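Local atomic coordinates of hypothetical protein PHS013 (PDB entry 1WMI), a protein that probably acts as the toxin of a type II toxin-antitoxin pair of the RelE/ParE family, which in relatives arrests growth until its cognate antitoxin binds and neutralises it. Residues M1-K6 and V70-K75; R65-V70 and K81-G86. All blocks are in the same frame, centred on the assembly; numbering follows the deposited sequence.

Interaction 1: M1-K6 and V70-K75; sequences MTYRVK and VNWKDK
With CG of Y3 set beside its own backbone N, anti to the carbonyl carbon (chi1 -64°), the phenol ring reaches across to the turn at W72-K75. K75 uses the same first rotation (chi1 -64°), and the two side chains cross at about a right angle. Y3 CD1 rests 3.7 Å from K75 CA and 3.8 Å from K75 CB, so the CD1 corner of the ring packs obliquely on the start of the lysine chain. At the far end of the ring, Y3 OH comes to 3.4 Å from W72 CZ3, at the edge of the indole and near its plane, while V70 CG1 lies 3.5 Å above that plane, over its centre. The hydroxyl is hydrogen-bonded to a polar side chain of another protein chain, and the indole forms a cation-pi contact with a basic side chain there. Beyond its CB, the K75 chain bends at chi3 and runs past the carbonyl of T2, with CD and CE each 3.6 Å from T2 O. One hydrogen bond joins the backbones: R4 N donates to K75 O over 3.0 Å, with an N-H...O angle of 165°. K75 has positive phi, which closes the turn after the helical backbone of 72-74; a weak bond from K75 N to N71 O spans it. This turn links strands 65-71 and 76-83 of the hairpin. Strand 4-8, the outermost of this chain on that side, runs parallel to 76-83, and the R4-K75 bond begins this pairing, which R4 and K6 continue with I77. Y3 also packs on I77 and P37, W72 on Y57 of strand 54-60, and K6 pairs antiparallel with a strand of the other protein.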
loop_
_atom_site.group_PDB
_atom_site.type_symbol
_atom_site.label_atom_id
_atom_site.label_comp_id
_atom_site.label_asym_id
_atom_site.label_seq_id
_atom_site.Cartn_x
_atom_site.Cartn_y
_atom_site.Cartn_z
ATOM N N MET A 1 -0.046 -23.453 11.210
ATOM C CA MET A 1 1.275 -23.882 10.675
ATOM C C MET A 1 1.276 -23.857 9.156
ATOM O O MET A 1 2.332 -24.011 8.542
ATOM C CB MET A 1 1.605 -25.309 11.123
ATOM C CG MET A 1 0.731 -26.383 10.474
ATOM S SD MET A 1 1.435 -28.051 10.560
ATOM C CE MET A 1 0.650 -28.707 12.036
ATOM N N THR A 2 0.094 -23.680 8.561
ATOM C CA THR A 2 -0.072 -23.659 7.103
ATOM C C THR A 2 1.224 -23.454 6.312
ATOM O O THR A 2 1.591 -24.290 5.493
ATOM C CB THR A 2 -1.068 -22.559 6.651
ATOM O OG1 THR A 2 -2.237 -22.584 7.476
ATOM C CG2 THR A 2 -1.490 -22.794 5.207
ATOM N N TYR A 3 1.908 -22.341 6.559
ATOM C CA TYR A 3 3.150 -22.024 5.854
ATOM C C TYR A 3 4.358 -22.011 6.785
ATOM O O TYR A 3 4.267 -21.592 7.932
ATOM C CB TYR A 3 3.044 -20.647 5.184
ATOM C CG TYR A 3 2.000 -20.545 4.095
ATOM C CD1 TYR A 3 2.317 -20.816 2.763
ATOM C CD2 TYR A 3 0.688 -20.211 4.402
ATOM C CE1 TYR A 3 1.347 -20.751 1.763
ATOM C CE2 TYR A 3 -0.285 -20.145 3.418
ATOM C CZ TYR A 3 0.050 -20.420 2.103
ATOM O OH TYR A 3 -0.927 -20.350 1.145
ATOM N N ARG A 4 5.497 -22.462 6.279
ATOM C CA ARG A 4 6.718 -22.466 7.066
ATOM C C ARG A 4 7.411 -21.132 6.773
ATOM O O ARG A 4 7.630 -20.781 5.606
ATOM C CB ARG A 4 7.598 -23.642 6.650
ATOM C CG ARG A 4 8.600 -24.080 7.701
ATOM C CD ARG A 4 8.970 -25.552 7.497
ATOM N NE ARG A 4 9.824 -26.089 8.557
ATOM C CZ ARG A 4 11.131 -25.870 8.653
ATOM N NH1 ARG A 4 11.821 -26.404 9.657
ATOM N NH2 ARG A 4 11.752 -25.127 7.745
ATOM N N VAL A 5 7.723 -20.380 7.828
ATOM C CA VAL A 5 8.368 -19.083 7.675
ATOM C C VAL A 5 9.847 -19.130 8.023
ATOM O O VAL A 5 10.236 -19.620 9.090
ATOM C CB VAL A 5 7.697 -18.009 8.572
ATOM C CG1 VAL A 5 8.340 -16.653 8.336
ATOM C CG2 VAL A 5 6.210 -17.940 8.276
ATOM N N LYS A 6 10.668 -18.610 7.117
ATOM C CA LYS A 6 12.112 -18.575 7.323
ATOM C C LYS A 6 12.624 -17.139 7.235
ATOM O O LYS A 6 12.067 -16.294 6.527
ATOM C CB LYS A 6 12.824 -19.458 6.288
ATOM C CG LYS A 6 12.528 -20.949 6.441
ATOM C CD LYS A 6 12.971 -21.747 5.215
ATOM C CE LYS A 6 14.493 -21.820 5.061
ATOM N NZ LYS A 6 15.125 -22.940 5.827
ATOM N N VAL A 70 7.055 -15.787 -1.358
ATOM C CA VAL A 70 6.099 -16.838 -1.060
ATOM C C VAL A 70 6.244 -17.905 -2.125
ATOM O O VAL A 70 6.067 -17.642 -3.317
ATOM C CB VAL A 70 4.633 -16.320 -1.063
ATOM C CG1 VAL A 70 3.661 -17.481 -0.818
ATOM C CG2 VAL A 70 4.452 -15.264 0.004
ATOM N N ASN A 71 6.601 -19.104 -1.685
ATOM C CA ASN A 71 6.759 -20.243 -2.573
ATOM C C ASN A 71 5.495 -21.039 -2.318
ATOM O O ASN A 71 5.396 -21.763 -1.326
ATOM C CB ASN A 71 7.983 -21.058 -2.170
ATOM C CG ASN A 71 8.370 -22.087 -3.209
ATOM O OD1 ASN A 71 7.651 -22.305 -4.178
ATOM N ND2 ASN A 71 9.510 -22.732 -3.003
ATOM N N TRP A 72 4.519 -20.883 -3.206
ATOM C CA TRP A 72 3.246 -21.564 -3.056
ATOM C C TRP A 72 3.332 -23.075 -3.138
ATOM O O TRP A 72 2.609 -23.769 -2.433
ATOM C CB TRP A 72 2.253 -21.048 -4.096
ATOM C CG TRP A 72 2.067 -19.563 -4.029
ATOM C CD1 TRP A 72 2.721 -18.625 -4.770
ATOM C CD2 TRP A 72 1.183 -18.844 -3.157
ATOM N NE1 TRP A 72 2.299 -17.365 -4.421
ATOM C CE2 TRP A 72 1.356 -17.467 -3.433
ATOM C CE3 TRP A 72 0.265 -19.224 -2.170
ATOM C CZ2 TRP A 72 0.640 -16.467 -2.757
ATOM C CZ3 TRP A 72 -0.447 -18.234 -1.497
ATOM C CH2 TRP A 72 -0.255 -16.868 -1.795
ATOM N N LYS A 73 4.221 -23.581 -3.987
ATOM C CA LYS A 73 4.383 -25.022 -4.168
ATOM C C LYS A 73 4.840 -25.712 -2.891
ATOM O O LYS A 73 4.253 -26.706 -2.466
ATOM C CB LYS A 73 5.395 -25.297 -5.284
ATOM C CG LYS A 73 5.379 -26.730 -5.810
ATOM C CD LYS A 73 6.676 -27.479 -5.514
ATOM C CE LYS A 73 6.704 -28.077 -4.118
ATOM N NZ LYS A 73 5.855 -29.286 -3.960
ATOM N N ASP A 74 5.889 -25.176 -2.277
ATOM C CA ASP A 74 6.437 -25.744 -1.048
ATOM C C ASP A 74 5.825 -25.137 0.213
ATOM O O ASP A 74 6.040 -25.643 1.313
ATOM C CB ASP A 74 7.949 -25.525 -1.004
ATOM C CG ASP A 74 8.668 -26.139 -2.184
ATOM O OD1 ASP A 74 9.509 -25.446 -2.791
ATOM O OD2 ASP A 74 8.415 -27.319 -2.494
ATOM N N LYS A 75 5.069 -24.055 0.046
ATOM C CA LYS A 75 4.451 -23.358 1.173
ATOM C C LYS A 75 5.547 -22.797 2.083
ATOM O O LYS A 75 5.543 -22.997 3.289
ATOM C CB LYS A 75 3.532 -24.301 1.959
ATOM C CG LYS A 75 2.332 -24.798 1.156
ATOM C CD LYS A 75 1.225 -25.349 2.051
ATOM C CE LYS A 75 1.623 -26.646 2.741
ATOM N NZ LYS A 75 0.488 -27.182 3.555
#

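Interaction 2: R65-V70 and K81-G86; sequences RVIYSV and KLKPRG
Two hydrogen-bonded pairs, R65 with K83 and I67 with K81, join strands 65-71 and 76-83 as an antiparallel beta hairpin within the mixed sheet of this RelE/ParE-type fold. R65 N gives its hydrogen to K83 O at 2.8 Å, and K83 N returns one to R65 O; I67 and K81 repeat the exchange, where I67 N meets K81 O at 2.9 Å in a nearly straight bond (174°). Past the strand pairing, the bent R65 side chain bonds the next carbonyl: NE donates to P84 O over 2.8 Å, with the oxygen in the guanidinium plane, and NH1 adds a weak second bond. G86 CA lies over one guanidinium face and K83 CB over the opposite one. Acidic side chains of another protein chain form salt bridges with R65 NH1 and NH2 and with K83 NZ. On the face shared by R65, I67, K81 and K83, I67 CD1 touches K83 CD at 3.7 Å. On the other face V66 and L82 lie side by side, and L82 continues onto A14 and L15 of helix 9-15; V66 CG1 and L82 CD2 are tightly packed, 3.4 Å apart.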
loop_
_atom_site.group_PDB
_atom_site.type_symbol
_atom_site.label_atom_id
_atom_site.label_comp_id
_atom_site.label_asym_id
_atom_site.label_seq_id
_atom_site.Cartn_x
_atom_site.Cartn_y
_atom_site.Cartn_z
ATOM N N ARG A 65 9.892 -1.474 6.659
ATOM C CA ARG A 65 9.251 -2.362 5.696
ATOM C C ARG A 65 10.001 -3.686 5.577
ATOM O O ARG A 65 11.230 -3.729 5.702
ATOM C CB ARG A 65 9.202 -1.690 4.323
ATOM C CG ARG A 65 8.314 -0.454 4.255
ATOM C CD ARG A 65 8.547 0.304 2.961
ATOM N NE ARG A 65 9.873 0.915 2.942
ATOM C CZ ARG A 65 10.520 1.275 1.838
ATOM N NH1 ARG A 65 11.724 1.828 1.927
ATOM N NH2 ARG A 65 9.972 1.070 0.649
ATOM N N VAL A 66 9.262 -4.766 5.346
ATOM C CA VAL A 66 9.891 -6.066 5.190
ATOM C C VAL A 66 9.522 -6.633 3.828
ATOM O O VAL A 66 8.359 -6.572 3.415
ATOM C CB VAL A 66 9.446 -7.068 6.297
ATOM C CG1 VAL A 66 9.676 -6.473 7.678
ATOM C CG2 VAL A 66 7.994 -7.429 6.120
ATOM N N ILE A 67 10.520 -7.157 3.121
ATOM C CA ILE A 67 10.304 -7.769 1.815
ATOM C C ILE A 67 10.482 -9.277 1.957
ATOM O O ILE A 67 11.455 -9.745 2.549
ATOM C CB ILE A 67 11.291 -7.231 0.758
ATOM C CG1 ILE A 67 11.113 -5.720 0.608
ATOM C CG2 ILE A 67 11.029 -7.900 -0.583
ATOM C CD1 ILE A 67 11.890 -5.118 -0.567
ATOM N N TYR A 68 9.540 -10.035 1.412
ATOM C CA TYR A 68 9.584 -11.484 1.530
ATOM C C TYR A 68 9.067 -12.191 0.295
ATOM O O TYR A 68 8.443 -11.578 -0.569
ATOM C CB TYR A 68 8.769 -11.927 2.753
ATOM C CG TYR A 68 7.277 -11.660 2.670
ATOM C CD1 TYR A 68 6.396 -12.642 2.230
ATOM C CD2 TYR A 68 6.745 -10.437 3.081
ATOM C CE1 TYR A 68 5.019 -12.422 2.205
ATOM C CE2 TYR A 68 5.373 -10.205 3.061
ATOM C CZ TYR A 68 4.515 -11.205 2.624
ATOM O OH TYR A 68 3.157 -10.992 2.621
ATOM N N SER A 69 9.337 -13.487 0.215
ATOM C CA SER A 69 8.882 -14.279 -0.911
ATOM C C SER A 69 7.926 -15.364 -0.452
ATOM O O SER A 69 7.967 -15.802 0.696
ATOM C CB SER A 69 10.069 -14.915 -1.622
ATOM O OG SER A 69 10.835 -15.689 -0.722
ATOM N N VAL A 70 7.055 -15.787 -1.358
ATOM C CA VAL A 70 6.099 -16.838 -1.060
ATOM C C VAL A 70 6.244 -17.905 -2.125
ATOM O O VAL A 70 6.067 -17.642 -3.317
ATOM C CB VAL A 70 4.633 -16.320 -1.063
ATOM C CG1 VAL A 70 3.661 -17.481 -0.818
ATOM C CG2 VAL A 70 4.452 -15.264 0.004
ATOM N N LYS A 81 14.515 -9.186 3.368
ATOM C CA LYS A 81 15.222 -8.051 3.955
ATOM C C LYS A 81 14.315 -6.974 4.536
ATOM O O LYS A 81 13.096 -7.004 4.362
ATOM C CB LYS A 81 16.151 -7.407 2.921
ATOM C CG LYS A 81 15.421 -6.654 1.827
ATOM C CD LYS A 81 16.375 -5.837 0.981
ATOM C CE LYS A 81 17.050 -4.743 1.793
ATOM N NZ LYS A 81 17.918 -3.893 0.918
ATOM N N LEU A 82 14.935 -6.025 5.235
ATOM C CA LEU A 82 14.220 -4.920 5.863
ATOM C C LEU A 82 14.591 -3.630 5.165
ATOM O O LEU A 82 15.645 -3.542 4.536
ATOM C CB LEU A 82 14.602 -4.805 7.336
ATOM C CG LEU A 82 14.496 -6.068 8.186
ATOM C CD1 LEU A 82 14.871 -5.741 9.625
ATOM C CD2 LEU A 82 13.079 -6.619 8.107
ATOM N N LYS A 83 13.719 -2.633 5.283
ATOM C CA LYS A 83 13.943 -1.321 4.688
ATOM C C LYS A 83 13.366 -0.215 5.580
ATOM O O LYS A 83 12.451 -0.455 6.377
ATOM C CB LYS A 83 13.318 -1.254 3.291
ATOM C CG LYS A 83 14.003 -2.148 2.263
ATOM C CD LYS A 83 13.318 -2.046 0.908
ATOM C CE LYS A 83 13.914 -0.952 0.023
ATOM N NZ LYS A 83 15.162 -1.405 -0.650
ATOM N N PRO A 84 13.906 1.011 5.460
ATOM C CA PRO A 84 13.458 2.164 6.247
ATOM C C PRO A 84 11.980 2.461 6.032
ATOM O O PRO A 84 11.323 1.810 5.226
ATOM C CB PRO A 84 14.343 3.299 5.732
ATOM C CG PRO A 84 15.584 2.603 5.331
ATOM C CD PRO A 84 15.054 1.383 4.615
ATOM N N ARG A 85 11.475 3.453 6.759
ATOM C CA ARG A 85 10.081 3.884 6.673
ATOM C C ARG A 85 9.729 4.051 5.201
ATOM O O ARG A 85 8.610 3.748 4.758
ATOM C CB ARG A 85 9.923 5.251 7.345
ATOM C CG ARG A 85 8.632 5.450 8.111
ATOM C CD ARG A 85 8.757 4.850 9.493
ATOM N NE ARG A 85 8.876 5.850 10.555
ATOM C CZ ARG A 85 7.992 5.993 11.537
ATOM N NH1 ARG A 85 6.927 5.206 11.587
ATOM N NH2 ARG A 85 8.170 6.918 12.470
ATOM N N GLY A 86 10.732 4.523 4.468
ATOM C CA GLY A 86 10.621 4.824 3.055
ATOM C C GLY A 86 10.896 6.301 3.157
ATOM O O GLY A 86 10.013 7.074 3.553
#

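Interactions 1 and 2 lie at opposite ends of strand 65-71, their centres about 18 Å apart and on opposite sides of the chain's centre; V70 is common to both. Interaction 2 is the end of the hairpin formed by strands 65-71 and 76-83 where the chain leaves the sheet, and interaction 1 is its turn, against which the N-terminal segment 1-6 is laid. Interaction 2 pairs 65-71 with 76-83, and interaction 1 ties the start of 4-8 to the turn between them; all three strands belong to one sheet. Both also face another protein chain: T2, Y3 and R4 in the first, R65 and K83 in the second. This is consistent with a toxin bound along its length by its antitoxin.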